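Local coordinates for protein saframycin Mx1 synthetase B (Legionella pneumophila subsp. pneumophila, PDB 3KXW) that belongs to the ANL superfamily of AMP-binding enzymes and holds 5'-O-[(S)-(dodecanoyloxy)(hydroxy)phosphoryl]adenosine in its ligand pocket, at residues Lys283-Ala294 and Phe313-Tyr324. Numbering follows the deposited sequence.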
loop_
_atom_site.group_PDB
_atom_site.type_symbol
_atom_site.label_atom_id
_atom_site.label_comp_id
_atom_site.label_asym_id
_atom_site.label_seq_id
_atom_site.Cartn_x
_atom_site.Cartn_y
_atom_site.Cartn_z
ATOM N N LYS A 283 -7.988 25.743 -0.406
ATOM C CA LYS A 283 -7.387 25.427 0.897
ATOM C C LYS A 283 -8.100 26.127 2.055
ATOM O O LYS A 283 -7.903 25.775 3.222
ATOM C CB LYS A 283 -5.913 25.822 0.934
ATOM C CG LYS A 283 -5.045 25.227 -0.188
ATOM C CD LYS A 283 -3.632 25.764 -0.134
ATOM C CE LYS A 283 -2.777 25.210 -1.287
ATOM N NZ LYS A 283 -1.433 25.856 -1.268
ATOM N N GLU A 284 -8.902 27.136 1.738
ATOM C CA GLU A 284 -9.609 27.892 2.774
ATOM C C GLU A 284 -10.464 26.949 3.618
ATOM O O GLU A 284 -11.208 26.137 3.086
ATOM C CB GLU A 284 -10.466 29.000 2.140
ATOM C CG GLU A 284 -10.569 30.240 3.029
ATOM C CD GLU A 284 -11.328 31.421 2.400
ATOM O OE1 GLU A 284 -11.398 31.533 1.150
ATOM O OE2 GLU A 284 -11.857 32.252 3.183
ATOM N N GLY A 285 -10.339 27.028 4.936
ATOM C CA GLY A 285 -11.058 26.096 5.782
ATOM C C GLY A 285 -10.224 24.959 6.374
ATOM O O GLY A 285 -10.673 24.297 7.305
ATOM N N LEU A 286 -9.018 24.717 5.855
ATOM C CA LEU A 286 -8.182 23.655 6.419
ATOM C C LEU A 286 -7.579 24.078 7.751
ATOM O O LEU A 286 -7.351 25.249 7.978
ATOM C CB LEU A 286 -7.050 23.278 5.460
ATOM C CG LEU A 286 -7.469 22.666 4.131
ATOM C CD1 LEU A 286 -6.225 22.380 3.274
ATOM C CD2 LEU A 286 -8.299 21.401 4.355
ATOM N N ASP A 287 -7.316 23.105 8.616
ATOM C CA ASP A 287 -6.553 23.305 9.842
ATOM C C ASP A 287 -5.912 21.971 10.158
ATOM O O ASP A 287 -6.579 21.055 10.623
ATOM C CB ASP A 287 -7.449 23.715 11.005
ATOM C CG ASP A 287 -6.693 23.779 12.335
ATOM O OD1 ASP A 287 -5.450 23.644 12.359
ATOM O OD2 ASP A 287 -7.346 23.996 13.371
ATOM N N LEU A 288 -4.615 21.876 9.907
ATOM C CA LEU A 288 -3.922 20.606 9.987
ATOM C C LEU A 288 -3.047 20.535 11.230
ATOM O O LEU A 288 -2.137 19.708 11.309
ATOM C CB LEU A 288 -3.070 20.403 8.718
ATOM C CG LEU A 288 -3.887 20.424 7.415
ATOM C CD1 LEU A 288 -2.971 20.445 6.160
ATOM C CD2 LEU A 288 -4.942 19.301 7.340
ATOM N N SER A 289 -3.304 21.411 12.205
ATOM C CA SER A 289 -2.468 21.431 13.411
ATOM C C SER A 289 -2.516 20.136 14.229
ATOM O O SER A 289 -1.559 19.831 14.924
ATOM C CB SER A 289 -2.803 22.634 14.315
ATOM O OG SER A 289 -4.198 22.688 14.569
ATOM N N SER A 290 -3.624 19.399 14.165
ATOM C CA SER A 290 -3.755 18.139 14.902
ATOM C C SER A 290 -2.842 17.044 14.354
ATOM O O SER A 290 -2.522 16.072 15.057
ATOM C CB SER A 290 -5.211 17.619 14.886
ATOM O OG SER A 290 -5.637 17.188 13.588
ATOM N N TRP A 291 -2.456 17.203 13.088
ATOM C CA TRP A 291 -1.785 16.161 12.302
ATOM C C TRP A 291 -0.290 16.122 12.640
ATOM O O TRP A 291 0.511 16.809 12.017
ATOM C CB TRP A 291 -2.022 16.439 10.806
ATOM C CG TRP A 291 -1.632 15.323 9.861
ATOM C CD1 TRP A 291 -1.278 14.039 10.186
ATOM C CD2 TRP A 291 -1.595 15.397 8.432
ATOM N NE1 TRP A 291 -1.000 13.321 9.034
ATOM C CE2 TRP A 291 -1.193 14.133 7.951
ATOM C CE3 TRP A 291 -1.849 16.419 7.512
ATOM C CZ2 TRP A 291 -1.054 13.862 6.584
ATOM C CZ3 TRP A 291 -1.705 16.153 6.164
ATOM C CH2 TRP A 291 -1.320 14.886 5.710
ATOM N N VAL A 292 0.077 15.341 13.652
ATOM C CA VAL A 292 1.453 15.351 14.157
ATOM C C VAL A 292 2.364 14.285 13.568
ATOM O O VAL A 292 3.577 14.396 13.687
ATOM C CB VAL A 292 1.513 15.268 15.708
ATOM C CG1 VAL A 292 0.765 16.433 16.326
ATOM C CG2 VAL A 292 0.985 13.909 16.220
ATOM N N THR A 293 1.777 13.276 12.921
ATOM C CA THR A 293 2.554 12.240 12.244
ATOM C C THR A 293 1.974 12.001 10.859
ATOM O O THR A 293 0.902 11.401 10.714
ATOM C CB THR A 293 2.539 10.918 13.003
ATOM O OG1 THR A 293 3.042 11.131 14.319
ATOM C CG2 THR A 293 3.418 9.874 12.289
ATOM N N ALA A 294 2.676 12.501 9.857
ATOM C CA ALA A 294 2.268 12.338 8.456
ATOM C C ALA A 294 3.233 11.330 7.873
ATOM O O ALA A 294 4.331 11.705 7.407
ATOM C CB ALA A 294 2.370 13.662 7.720
ATOM N N PHE A 313 1.055 23.820 2.468
ATOM C CA PHE A 313 0.059 23.715 3.541
ATOM C C PHE A 313 0.427 24.340 4.893
ATOM O O PHE A 313 -0.371 24.325 5.822
ATOM C CB PHE A 313 -0.442 22.264 3.666
ATOM C CG PHE A 313 -1.138 21.800 2.421
ATOM C CD1 PHE A 313 -2.438 22.202 2.165
ATOM C CD2 PHE A 313 -0.473 21.048 1.467
ATOM C CE1 PHE A 313 -3.089 21.819 1.023
ATOM C CE2 PHE A 313 -1.126 20.672 0.284
ATOM C CZ PHE A 313 -2.422 21.060 0.067
ATOM N N LYS A 314 1.630 24.889 4.974
ATOM C CA LYS A 314 2.131 25.483 6.213
ATOM C C LYS A 314 1.240 26.597 6.720
ATOM O O LYS A 314 1.105 26.782 7.922
ATOM C CB LYS A 314 3.577 25.983 6.036
ATOM C CG LYS A 314 3.750 27.200 5.155
ATOM C CD LYS A 314 5.234 27.612 5.088
ATOM C CE LYS A 314 5.431 28.934 4.332
ATOM N NZ LYS A 314 6.887 29.272 4.163
ATOM N N GLU A 315 0.619 27.339 5.811
ATOM C CA GLU A 315 -0.276 28.401 6.243
ATOM C C GLU A 315 -1.564 27.849 6.873
ATOM O O GLU A 315 -2.326 28.588 7.512
ATOM C CB GLU A 315 -0.557 29.380 5.100
ATOM C CG GLU A 315 0.722 30.051 4.563
ATOM C CD GLU A 315 1.560 30.741 5.646
ATOM O OE1 GLU A 315 0.993 31.216 6.660
ATOM O OE2 GLU A 315 2.800 30.832 5.489
ATOM N N PHE A 316 -1.779 26.544 6.736
ATOM C CA PHE A 316 -2.959 25.923 7.332
ATOM C C PHE A 316 -2.636 24.948 8.451
ATOM O O PHE A 316 -3.384 24.007 8.683
ATOM C CB PHE A 316 -3.835 25.282 6.261
ATOM C CG PHE A 316 -4.238 26.249 5.193
ATOM C CD1 PHE A 316 -5.412 26.969 5.297
ATOM C CD2 PHE A 316 -3.383 26.505 4.128
ATOM C CE1 PHE A 316 -5.761 27.897 4.312
ATOM C CE2 PHE A 316 -3.721 27.432 3.153
ATOM C CZ PHE A 316 -4.903 28.126 3.245
ATOM N N GLY A 317 -1.525 25.194 9.139
ATOM C CA GLY A 317 -1.214 24.479 10.365
ATOM C C GLY A 317 -0.354 23.238 10.188
ATOM O O GLY A 317 0.047 22.609 11.171
ATOM N N PHE A 318 -0.044 22.883 8.946
ATOM C CA PHE A 318 0.829 21.736 8.730
ATOM C C PHE A 318 2.276 22.074 9.073
ATOM O O PHE A 318 2.802 23.080 8.609
ATOM C CB PHE A 318 0.743 21.191 7.290
ATOM C CG PHE A 318 1.587 19.952 7.090
ATOM C CD1 PHE A 318 1.116 18.709 7.504
ATOM C CD2 PHE A 318 2.856 20.037 6.541
ATOM C CE1 PHE A 318 1.902 17.560 7.359
ATOM C CE2 PHE A 318 3.661 18.910 6.393
ATOM C CZ PHE A 318 3.183 17.660 6.808
ATOM N N ARG A 319 2.936 21.219 9.859
ATOM C CA ARG A 319 4.334 21.429 10.219
ATOM C C ARG A 319 5.218 20.355 9.598
ATOM O O ARG A 319 4.865 19.186 9.593
ATOM C CB ARG A 319 4.512 21.422 11.751
ATOM C CG ARG A 319 4.040 22.715 12.420
ATOM C CD ARG A 319 4.278 22.721 13.948
ATOM N NE ARG A 319 5.695 22.608 14.259
ATOM C CZ ARG A 319 6.294 21.482 14.634
ATOM N NH1 ARG A 319 5.595 20.367 14.792
ATOM N NH2 ARG A 319 7.599 21.477 14.873
ATOM N N LYS A 320 6.373 20.743 9.086
ATOM C CA LYS A 320 7.204 19.773 8.369
ATOM C C LYS A 320 7.710 18.668 9.281
ATOM O O LYS A 320 8.001 17.563 8.808
ATOM C CB LYS A 320 8.378 20.468 7.661
ATOM C CG LYS A 320 9.118 19.573 6.647
ATOM C CD LYS A 320 10.195 20.348 5.862
ATOM C CE LYS A 320 10.882 19.454 4.798
ATOM N NZ LYS A 320 12.015 20.158 4.082
ATOM N N GLU A 321 7.819 18.973 10.578
ATOM C CA GLU A 321 8.278 18.021 11.577
ATOM C C GLU A 321 7.307 16.843 11.705
ATOM O O GLU A 321 7.646 15.811 12.270
ATOM C CB GLU A 321 8.402 18.705 12.958
ATOM C CG GLU A 321 9.509 19.744 13.070
ATOM C CD GLU A 321 9.188 21.048 12.343
ATOM O OE1 GLU A 321 8.003 21.303 12.064
ATOM O OE2 GLU A 321 10.134 21.815 12.048
ATOM N N ALA A 322 6.088 17.013 11.219
ATOM C CA ALA A 322 5.114 15.927 11.268
ATOM C C ALA A 322 5.530 14.764 10.347
ATOM O O ALA A 322 5.181 13.594 10.588
ATOM C CB ALA A 322 3.735 16.439 10.874
ATOM N N PHE A 323 6.274 15.074 9.287
ATOM C CA PHE A 323 6.578 14.060 8.277
ATOM C C PHE A 323 7.387 12.952 8.889
ATOM O O PHE A 323 8.361 13.220 9.598
ATOM C CB PHE A 323 7.351 14.648 7.098
ATOM C CG PHE A 323 6.477 15.133 5.983
ATOM C CD1 PHE A 323 5.601 14.265 5.341
ATOM C CD2 PHE A 323 6.552 16.441 5.537
ATOM C CE1 PHE A 323 4.823 14.708 4.284
ATOM C CE2 PHE A 323 5.763 16.885 4.507
ATOM C CZ PHE A 323 4.905 16.006 3.861
ATOM N N TYR A 324 6.988 11.708 8.602
ATOM C CA TYR A 324 7.575 10.543 9.252
ATOM C C TYR A 324 7.858 9.477 8.207
ATOM O O TYR A 324 7.013 8.609 7.970
ATOM C CB TYR A 324 6.612 9.983 10.304
ATOM C CG TYR A 324 7.194 8.892 11.176
ATOM C CD1 TYR A 324 7.884 9.199 12.333
ATOM C CD2 TYR A 324 7.045 7.552 10.837
ATOM C CE1 TYR A 324 8.409 8.205 13.152
ATOM C CE2 TYR A 324 7.574 6.536 11.653
ATOM C CZ TYR A 324 8.265 6.879 12.803
ATOM O OH TYR A 324 8.796 5.885 13.594
HETATM O O HOH W 1 0.902 19.454 11.397
#
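Phe-316 and Lys-283 meet at one end of this contact and Ala-294 pairs with Phe-323 at the other. The strand pair belongs to the beta-alpha-beta unit of strand 293-296, helix 303-313 and strand 323-328 in the AMP-binding fold; Lys-283 and Phe-316 lie in the chain leading into its two strands. Phe-316 buries the most surface. Lys-283 CB sits over one face of its ring, 3.8 Å from the centroid and 29° off the normal, a CH-pi contact, while the Leu-286 carbonyl O lies at the ring edge. With CG of Phe-316 anti to its carbonyl carbon, the ring lies against the turn 283-286. The extended lysine chain crosses Phe-316 and Phe-313 at about a right angle, passing Phe-313 CE1 on its way to a salt bridge with Glu-280 and a hydrogen bond to the carbonyl of Ala-312. Phe-316 O accepts the Leu-288 N-H at 2.7 Å, with an N-H...O angle of 161°.

Further along, Leu-288 CD1 lies 4.0 Å from both Phe-313 CB and Phe-318 CB. The Phe-318 ring then turns its edge to the face of the Trp-291 six-membered ring, with planes at 63°, a T-shaped pair; the indole N-H of Trp-291 reaches the carbonyl of Ser-264. A water accepts from Arg-319 N and lies 2.7 Å from Trp-291 O, bridging the segments.

At the strand starts, Ala-294 is held through both its N and its O: Ala-294 N donates to Ala-322 O at 2.8 Å, and Tyr-324 N donates to Ala-294 O at 2.9 Å, the parallel-bridge pattern. Both donors stand above the plane of the carbonyl they meet. The pairing brings Tyr-324 near the pocket, its side chain about 6 Å from the bound ligand. The Ala-294 methyl covers the rim of the Trp-291 ring face and touches the edge of Phe-318, with CB 3.9 Å from Phe-318 CE1.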